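Local coordinates for methyl-coenzyme M reductase I beta subunit (PDB 1E6Y), which forms part of the nickel-tetrapyrrole (coenzyme F430) enzyme that reduces methyl-coenzyme M with coenzyme B, releasing methane in the final step of methanogenesis, at residues A24-T38 against A209-E221. Sequence-based numbering, arbitrary orientation. Where two conformers were deposited one is given.
Sequences APTRNAAIQSIIMDT and ALSSIYEQSGIFE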
loop_
_atom_site.group_PDB
_atom_site.type_symbol
_atom_site.label_atom_id
_atom_site.label_comp_id
_atom_site.label_asym_id
_atom_site.label_seq_id
_atom_site.Cartn_x
_atom_site.Cartn_y
_atom_site.Cartn_z
ATOM N N ALA E 24 27.035 -12.773 19.382
ATOM C CA ALA E 24 25.900 -11.872 19.191
ATOM C C ALA E 24 26.239 -10.800 18.162
ATOM O O ALA E 24 27.324 -10.217 18.200
ATOM C CB ALA E 24 25.520 -11.224 20.509
ATOM N N PRO E 25 25.312 -10.521 17.228
ATOM C CA PRO E 25 25.463 -9.400 16.293
ATOM C C PRO E 25 25.803 -8.084 16.995
ATOM O O PRO E 25 26.559 -7.266 16.472
ATOM C CB PRO E 25 24.105 -9.342 15.598
ATOM C CG PRO E 25 23.649 -10.767 15.604
ATOM C CD PRO E 25 24.084 -11.290 16.952
ATOM N N THR E 26 25.325 -7.952 18.228
ATOM C CA THR E 26 25.513 -6.743 19.020
ATOM C C THR E 26 26.893 -6.660 19.690
ATOM O O THR E 26 27.252 -5.621 20.246
ATOM C CB THR E 26 24.424 -6.636 20.105
ATOM O OG1 THR E 26 24.309 -7.893 20.785
ATOM C CG2 THR E 26 23.079 -6.277 19.480
ATOM N N ARG E 27 27.661 -7.747 19.630
ATOM C CA ARG E 27 28.989 -7.785 20.245
ATOM C C ARG E 27 30.084 -8.189 19.274
ATOM O O ARG E 27 31.256 -7.841 19.477
ATOM C CB ARG E 27 29.017 -8.790 21.418
ATOM C CG ARG E 27 28.085 -8.409 22.543
ATOM C CD ARG E 27 28.226 -9.312 23.782
ATOM N NE ARG E 27 27.077 -9.057 24.648
ATOM C CZ ARG E 27 25.935 -9.777 24.589
ATOM N NH1 ARG E 27 24.935 -9.437 25.376
ATOM N NH2 ARG E 27 25.907 -10.777 23.725
ATOM N N ASN E 28 29.739 -8.991 18.272
ATOM C CA ASN E 28 30.747 -9.592 17.401
ATOM C C ASN E 28 31.210 -8.634 16.307
ATOM O O ASN E 28 30.429 -8.239 15.442
ATOM C CB ASN E 28 30.208 -10.882 16.771
ATOM C CG ASN E 28 31.294 -11.702 16.100
ATOM O OD1 ASN E 28 31.620 -11.488 14.932
ATOM N ND2 ASN E 28 31.871 -12.639 16.843
ATOM N N ALA E 29 32.503 -8.320 16.319
ATOM C CA ALA E 29 33.085 -7.376 15.369
ATOM C C ALA E 29 33.015 -7.867 13.923
ATOM O O ALA E 29 32.741 -7.083 13.017
ATOM C CB ALA E 29 34.532 -7.071 15.754
ATOM N N ALA E 30 33.234 -9.165 13.714
ATOM C CA ALA E 30 33.180 -9.752 12.373
ATOM C C ALA E 30 31.778 -9.675 11.767
ATOM O O ALA E 30 31.616 -9.294 10.606
ATOM C CB ALA E 30 33.658 -11.201 12.408
ATOM N N ILE E 31 30.768 -10.018 12.561
ATOM C CA ILE E 31 29.382 -9.917 12.115
ATOM C C ILE E 31 28.991 -8.466 11.831
ATOM O O ILE E 31 28.373 -8.176 10.806
ATOM C CB ILE E 31 28.415 -10.526 13.158
ATOM C CG1 ILE E 31 28.637 -12.040 13.239
ATOM C CG2 ILE E 31 26.962 -10.219 12.783
ATOM C CD1 ILE E 31 27.768 -12.737 14.254
ATOM N N GLN E 32 29.424 -7.551 12.694
ATOM C CA GLN E 32 29.151 -6.130 12.493
ATOM C C GLN E 32 29.826 -5.601 11.228
ATOM O O GLN E 32 29.254 -4.780 10.514
ATOM C CB GLN E 32 29.600 -5.326 13.719
ATOM C CG GLN E 32 28.712 -5.547 14.938
ATOM C CD GLN E 32 29.198 -4.828 16.183
ATOM O OE1 GLN E 32 30.167 -4.075 16.148
ATOM N NE2 GLN E 32 28.509 -5.054 17.297
ATOM N N SER E 33 30.989 -6.159 10.899
ATOM C CA SER E 33 31.700 -5.809 9.672
ATOM C C SER E 33 30.945 -6.307 8.445
ATOM O O SER E 33 30.811 -5.586 7.458
ATOM C CB SER E 33 33.117 -6.396 9.693
ATOM O OG SER E 33 33.776 -6.201 8.451
ATOM N N ILE E 34 30.414 -7.524 8.531
ATOM C CA ILE E 34 29.581 -8.079 7.466
ATOM C C ILE E 34 28.311 -7.248 7.258
ATOM O O ILE E 34 27.956 -6.928 6.126
ATOM C CB ILE E 34 29.209 -9.559 7.760
ATOM C CG1 ILE E 34 30.439 -10.450 7.561
ATOM C CG2 ILE E 34 28.085 -10.027 6.844
ATOM C CD1 ILE E 34 30.264 -11.860 8.079
ATOM N N ILE E 35 27.679 -6.839 8.354
ATOM C CA ILE E 35 26.482 -6.002 8.291
ATOM C C ILE E 35 26.795 -4.626 7.702
ATOM O O ILE E 35 26.115 -4.171 6.783
ATOM C CB ILE E 35 25.851 -5.836 9.693
ATOM C CG1 ILE E 35 25.287 -7.180 10.164
ATOM C CG2 ILE E 35 24.739 -4.784 9.666
ATOM C CD1 ILE E 35 25.000 -7.229 11.655
ATOM N N MET E 36 27.867 -4.003 8.181
ATOM C CA MET E 36 28.295 -2.703 7.667
ATOM C C MET E 36 28.611 -2.746 6.171
ATOM O O MET E 36 28.183 -1.870 5.419
ATOM C CB MET E 36 29.518 -2.202 8.441
ATOM C CG MET E 36 30.126 -0.925 7.885
ATOM S SD MET E 36 28.978 0.474 7.825
ATOM C CE MET E 36 28.912 0.921 9.559
ATOM N N ASP E 37 29.348 -3.764 5.741
ATOM C CA ASP E 37 29.695 -3.909 4.331
ATOM C C ASP E 37 28.469 -4.189 3.472
ATOM O O ASP E 37 28.374 -3.713 2.343
ATOM C CB ASP E 37 30.728 -5.024 4.146
ATOM C CG ASP E 37 32.124 -4.607 4.584
ATOM O OD1 ASP E 37 32.320 -3.434 4.971
ATOM O OD2 ASP E 37 33.029 -5.468 4.558
ATOM N N THR E 38 27.520 -4.936 4.027
ATOM C CA THR E 38 26.254 -5.200 3.352
ATOM C C THR E 38 25.437 -3.916 3.226
ATOM O O THR E 38 24.870 -3.632 2.170
ATOM C CB THR E 38 25.432 -6.254 4.118
ATOM O OG1 THR E 38 26.187 -7.470 4.201
ATOM C CG2 THR E 38 24.115 -6.536 3.409
ATOM N N ALA E 209 25.656 -20.457 6.813
ATOM C CA ALA E 209 26.352 -19.672 7.830
ATOM C C ALA E 209 26.098 -18.179 7.654
ATOM O O ALA E 209 25.735 -17.486 8.609
ATOM C CB ALA E 209 27.842 -19.957 7.782
ATOM N N LEU E 210 26.265 -17.691 6.426
ATOM C CA LEU E 210 26.032 -16.282 6.121
ATOM C C LEU E 210 24.568 -15.904 6.336
ATOM O O LEU E 210 24.267 -14.854 6.910
ATOM C CB LEU E 210 26.448 -15.969 4.679
ATOM C CG LEU E 210 26.317 -14.505 4.241
ATOM C CD1 LEU E 210 27.090 -13.598 5.188
ATOM C CD2 LEU E 210 26.827 -14.351 2.823
ATOM N N SER E 211 23.666 -16.784 5.907
ATOM C CA SER E 211 22.234 -16.575 6.097
ATOM C C SER E 211 21.866 -16.506 7.578
ATOM O O SER E 211 21.069 -15.663 7.983
ATOM C CB SER E 211 21.443 -17.694 5.416
ATOM O OG SER E 211 20.057 -17.567 5.679
ATOM N N SER E 212 22.485 -17.365 8.384
ATOM C CA SER E 212 22.263 -17.371 9.828
ATOM C C SER E 212 22.694 -16.046 10.455
ATOM O O SER E 212 22.010 -15.509 11.325
ATOM C CB SER E 212 23.036 -18.522 10.473
ATOM O OG SER E 212 22.566 -19.776 10.006
ATOM N N ILE E 213 23.822 -15.520 9.987
ATOM C CA ILE E 213 24.331 -14.237 10.457
ATOM C C ILE E 213 23.339 -13.118 10.142
ATOM O O ILE E 213 22.979 -12.340 11.025
ATOM C CB ILE E 213 25.708 -13.934 9.820
ATOM C CG1 ILE E 213 26.761 -14.871 10.423
ATOM C CG2 ILE E 213 26.095 -12.470 10.037
ATOM C CD1 ILE E 213 28.057 -14.919 9.654
ATOM N N TYR E 214 22.809 -13.119 8.921
ATOM C CA TYR E 214 21.824 -12.119 8.518
ATOM C C TYR E 214 20.510 -12.300 9.275
ATOM O O TYR E 214 19.955 -11.336 9.804
ATOM C CB TYR E 214 21.559 -12.201 7.011
ATOM C CG TYR E 214 22.665 -11.638 6.138
ATOM C CD1 TYR E 214 23.014 -12.269 4.945
ATOM C CD2 TYR E 214 23.294 -10.430 6.456
ATOM C CE1 TYR E 214 23.954 -11.709 4.082
ATOM C CE2 TYR E 214 24.238 -9.865 5.600
ATOM C CZ TYR E 214 24.559 -10.510 4.415
ATOM O OH TYR E 214 25.478 -9.958 3.554
ATOM N N GLU E 215 20.028 -13.538 9.334
ATOM C CA GLU E 215 18.758 -13.845 9.990
ATOM C C GLU E 215 18.775 -13.496 11.471
ATOM O O GLU E 215 17.866 -12.827 11.961
ATOM C CB GLU E 215 18.413 -15.325 9.816
ATOM C CG GLU E 215 17.745 -15.649 8.485
ATOM C CD GLU E 215 16.340 -15.079 8.388
ATOM O OE1 GLU E 215 16.191 -13.918 7.956
ATOM O OE2 GLU E 215 15.384 -15.799 8.739
ATOM N N GLN E 216 19.823 -13.914 12.173
ATOM C CA GLN E 216 19.919 -13.637 13.602
ATOM C C GLN E 216 20.200 -12.171 13.899
ATOM O O GLN E 216 19.722 -11.641 14.900
ATOM C CB GLN E 216 20.979 -14.527 14.260
ATOM C CG GLN E 216 20.608 -16.014 14.285
ATOM C CD GLN E 216 19.215 -16.280 14.839
ATOM O OE1 GLN E 216 18.732 -15.565 15.721
ATOM N NE2 GLN E 216 18.564 -17.318 14.325
ATOM N N SER E 217 20.896 -11.492 12.991
ATOM C CA SER E 217 21.038 -10.040 13.084
ATOM C C SER E 217 19.672 -9.373 12.959
ATOM O O SER E 217 19.371 -8.415 13.673
ATOM C CB SER E 217 21.975 -9.519 11.994
ATOM O OG SER E 217 23.306 -9.948 12.225
ATOM N N GLY E 218 18.817 -9.954 12.119
ATOM C CA GLY E 218 17.438 -9.512 12.017
ATOM C C GLY E 218 16.643 -9.776 13.285
ATOM O O GLY E 218 16.013 -8.863 13.816
ATOM N N ILE E 219 16.705 -11.005 13.798
ATOM C CA ILE E 219 16.009 -11.359 15.037
ATOM C C ILE E 219 16.433 -10.443 16.188
ATOM O O ILE E 219 15.592 -9.971 16.952
ATOM C CB ILE E 219 16.271 -12.835 15.438
ATOM C CG1 ILE E 219 15.843 -13.776 14.306
ATOM C CG2 ILE E 219 15.518 -13.176 16.721
ATOM C CD1 ILE E 219 14.380 -13.645 13.900
ATOM N N PHE E 220 17.716 -10.101 16.235
ATOM C CA PHE E 220 18.217 -9.178 17.246
ATOM C C PHE E 220 17.639 -7.775 17.065
ATOM O O PHE E 220 17.223 -7.141 18.035
ATOM C CB PHE E 220 19.747 -9.126 17.216
ATOM C CG PHE E 220 20.405 -10.141 18.111
ATOM C CD1 PHE E 220 20.328 -11.499 17.821
ATOM C CD2 PHE E 220 21.084 -9.740 19.257
ATOM C CE1 PHE E 220 20.915 -12.444 18.661
ATOM C CE2 PHE E 220 21.675 -10.675 20.102
ATOM C CZ PHE E 220 21.591 -12.029 19.805
ATOM N N GLU E 221 17.567 -7.308 15.822
ATOM C CA GLU E 221 17.015 -5.982 15.556
ATOM C C GLU E 221 15.495 -5.951 15.752
ATOM O O GLU E 221 14.924 -4.899 16.048
ATOM C CB GLU E 221 17.380 -5.518 14.141
ATOM C CG GLU E 221 17.202 -4.015 13.944
ATOM C CD GLU E 221 17.706 -3.502 12.606
ATOM O OE1 GLU E 221 18.085 -4.315 11.736
ATOM O OE2 GLU E 221 17.719 -2.268 12.428
#
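P25 lays its CD over the centre of the F220 ring, 3.7 Å from the centroid and almost on the ring normal, a clear CH-pi contact. The methyl of A24 and the hydroxyl of T26 approach the same ring obliquely. An alanine in place of F220 would probably deprive P25 CD of its aromatic face and open a gap beside A24 and T26. Aliphatic packing continues where the 29-38 segment of its helix crosses the 209-221 segment nearly at right angles (-87°). I31 and I213 meet through their CG2 methyls at 3.7 Å, and I34 reaches I213 with CD1 while its CG2 rests near L210 and Y214. S217 sits among P25, I31 and I35; its OG donates a hydrogen bond to I213 O (2.7 Å), one turn back in its own helix. The polar link across the helices is Y214 OH donating to T38 OG1 at 2.7 Å, with T38 OG1 lying at the edge of the Y214 ring, near its plane. T38 OG1, held beside its backbone N (chi1 -60°), donates in turn to I34 O from above the carbonyl plane. F422 of helix 420-423 packs against I34, T38 and Y214. The chemistry implies a buried, mainly apolar joint between helices 29-40 and 204-221, in which the hydroxyls of Y214, T38 and S217 are engaged in hydrogen bonds.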